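Local structure of putative acetyl xylan esterase (Cellvibrio japonicus, 2W9X) at residues F289-S294 with K307-L312. The protein removes acetyl groups from plant cell wall polysaccharides, deacetylating glucomannan in strong preference to xylan. Numbering follows the deposited sequence. Where two conformers were deposited one is given.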
loop_
_atom_site.group_PDB
_atom_site.type_symbol
_atom_site.label_atom_id
_atom_site.label_comp_id
_atom_site.label_asym_id
_atom_site.label_seq_id
_atom_site.Cartn_x
_atom_site.Cartn_y
_atom_site.Cartn_z
ATOM N N PHE B 289 1.642 6.628 5.536
ATOM C CA PHE B 289 2.999 6.590 5.001
ATOM C C PHE B 289 3.045 5.936 3.620
ATOM O O PHE B 289 2.365 4.941 3.364
ATOM C CB PHE B 289 3.937 5.833 5.961
ATOM C CG PHE B 289 4.100 6.493 7.314
ATOM C CD1 PHE B 289 5.067 7.461 7.518
ATOM C CD2 PHE B 289 3.273 6.138 8.388
ATOM C CE1 PHE B 289 5.211 8.069 8.779
ATOM C CE2 PHE B 289 3.420 6.725 9.640
ATOM C CZ PHE B 289 4.384 7.697 9.832
ATOM N N ILE B 290 3.850 6.515 2.736
ATOM C CA ILE B 290 4.099 5.932 1.417
ATOM C C ILE B 290 5.600 5.787 1.231
ATOM O O ILE B 290 6.326 6.770 1.228
ATOM C CB ILE B 290 3.484 6.767 0.280
ATOM C CG1 ILE B 290 1.954 6.847 0.437
ATOM C CG2 ILE B 290 3.846 6.164 -1.101
ATOM C CD1 ILE B 290 1.270 7.767 -0.559
ATOM N N LEU B 291 6.055 4.551 1.064
ATOM C CA LEU B 291 7.477 4.290 0.898
ATOM C C LEU B 291 7.745 4.093 -0.582
ATOM O O LEU B 291 7.245 3.143 -1.185
ATOM C CB LEU B 291 7.905 3.073 1.734
ATOM C CG LEU B 291 7.439 3.085 3.201
ATOM C CD1 LEU B 291 8.229 2.041 4.016
ATOM C CD2 LEU B 291 7.556 4.485 3.877
ATOM N N MET B 292 8.488 5.027 -1.158
ATOM C CA MET B 292 8.584 5.182 -2.610
ATOM C C MET B 292 10.016 4.947 -3.099
ATOM O O MET B 292 10.938 5.596 -2.618
ATOM C CB MET B 292 8.107 6.600 -2.959
ATOM C CG MET B 292 8.175 6.974 -4.424
ATOM S SD MET B 292 7.273 8.516 -4.612
ATOM C CE MET B 292 7.564 8.801 -6.352
ATOM N N ASN B 293 10.209 3.997 -4.021
ATOM C CA ASN B 293 11.541 3.675 -4.535
ATOM C C ASN B 293 11.532 3.279 -6.013
ATOM O O ASN B 293 10.482 3.049 -6.608
ATOM C CB ASN B 293 12.275 2.587 -3.706
ATOM C CG ASN B 293 12.496 2.991 -2.254
ATOM O OD1 ASN B 293 13.592 3.463 -1.866
ATOM N ND2 ASN B 293 11.470 2.787 -1.431
ATOM N N SER B 294 12.728 3.221 -6.590
ATOM C CA SER B 294 12.921 2.889 -8.006
ATOM C C SER B 294 12.898 1.381 -8.201
ATOM O O SER B 294 12.971 0.597 -7.213
ATOM C CB SER B 294 14.289 3.389 -8.467
ATOM O OG SER B 294 15.287 2.547 -7.894
ATOM N N LYS B 307 10.175 -5.647 2.685
ATOM C CA LYS B 307 10.392 -6.252 4.010
ATOM C C LYS B 307 10.032 -5.256 5.119
ATOM O O LYS B 307 9.472 -5.647 6.150
ATOM C CB LYS B 307 11.849 -6.674 4.193
ATOM C CG LYS B 307 12.381 -7.789 3.274
ATOM C CD LYS B 307 13.880 -8.010 3.604
ATOM C CE LYS B 307 14.630 -8.854 2.573
ATOM N NZ LYS B 307 16.109 -8.930 2.908
ATOM N N VAL B 308 10.379 -3.981 4.903
ATOM C CA VAL B 308 10.029 -2.889 5.822
ATOM C C VAL B 308 8.508 -2.749 5.973
ATOM O O VAL B 308 7.983 -2.713 7.089
ATOM C CB VAL B 308 10.663 -1.538 5.386
ATOM C CG1 VAL B 308 10.181 -0.367 6.263
ATOM C CG2 VAL B 308 12.181 -1.623 5.469
ATOM N N VAL B 309 7.796 -2.679 4.857
ATOM C CA VAL B 309 6.336 -2.545 4.898
ATOM C C VAL B 309 5.715 -3.741 5.647
ATOM O O VAL B 309 4.818 -3.581 6.493
ATOM C CB VAL B 309 5.727 -2.439 3.473
ATOM C CG1 VAL B 309 4.196 -2.436 3.554
ATOM C CG2 VAL B 309 6.223 -1.188 2.780
ATOM N N ALA B 310 6.209 -4.937 5.341
ATOM C CA ALA B 310 5.714 -6.157 5.990
ATOM C C ALA B 310 5.946 -6.206 7.499
ATOM O O ALA B 310 5.048 -6.628 8.244
ATOM C CB ALA B 310 6.298 -7.399 5.307
ATOM N N GLN B 311 7.116 -5.746 7.934
ATOM C CA GLN B 311 7.484 -5.715 9.344
ATOM C C GLN B 311 6.752 -4.637 10.119
ATOM O O GLN B 311 6.496 -4.795 11.312
ATOM C CB GLN B 311 8.996 -5.552 9.499
ATOM C CG GLN B 311 9.724 -6.878 9.515
ATOM C CD GLN B 311 11.200 -6.744 9.762
ATOM O OE1 GLN B 311 11.977 -7.637 9.434
ATOM N NE2 GLN B 311 11.600 -5.633 10.347
ATOM N N LEU B 312 6.433 -3.539 9.437
ATOM C CA LEU B 312 5.608 -2.489 9.988
ATOM C C LEU B 312 4.190 -2.995 10.228
ATOM O O LEU B 312 3.673 -2.871 11.339
ATOM C CB LEU B 312 5.606 -1.235 9.097
ATOM C CG LEU B 312 6.858 -0.344 9.217
ATOM C CD1 LEU B 312 7.010 0.551 7.961
ATOM C CD2 LEU B 312 6.863 0.480 10.519
#
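L291 reaches from strand 289-294 to V308, V309 and L312 on helix 307-312, whose axis runs nearly antiparallel to the strand, at 163°, with a closest approach of 10.4 Å. The closest CA pair is L291 and V309, 8.0 Å apart, so side chains alone bridge the layers. Every close contact between the two segments runs through one methyl, L291 CD1. It lies 3.8 Å from V308 CG1, the two side chains crossing at about a right angle, and 4.0 Å from V309 CG2, the L291 and V309 side chains passing each other in opposite directions. L312 CD1, one turn beyond V308, approaches the same methyl more loosely at 4.4 Å. V309 has CG1 anti to the backbone N (chi1 175°), which places its other methyl, CG2, beside that N and against the leucine. A branched leucine suits the strand because it is long enough to carry a methyl from the sheet to the helix surface, while the valines, branched at CB, offer methyls close to the helix backbone. V305 on the same helix, Y273 of helix 262-283 and V320 of the next strand also touch L291, which is buried. On the other face of the sheet, I290 and M292 pack against helix 339-354. Strand 288-294, helix 300-314 and strand 320-325 form a beta-alpha-beta crossover, and this leucine-centred seam joins its helix to the parallel sheet of the three-layer alpha/beta/alpha SGNH-hydrolase (GDSL) fold.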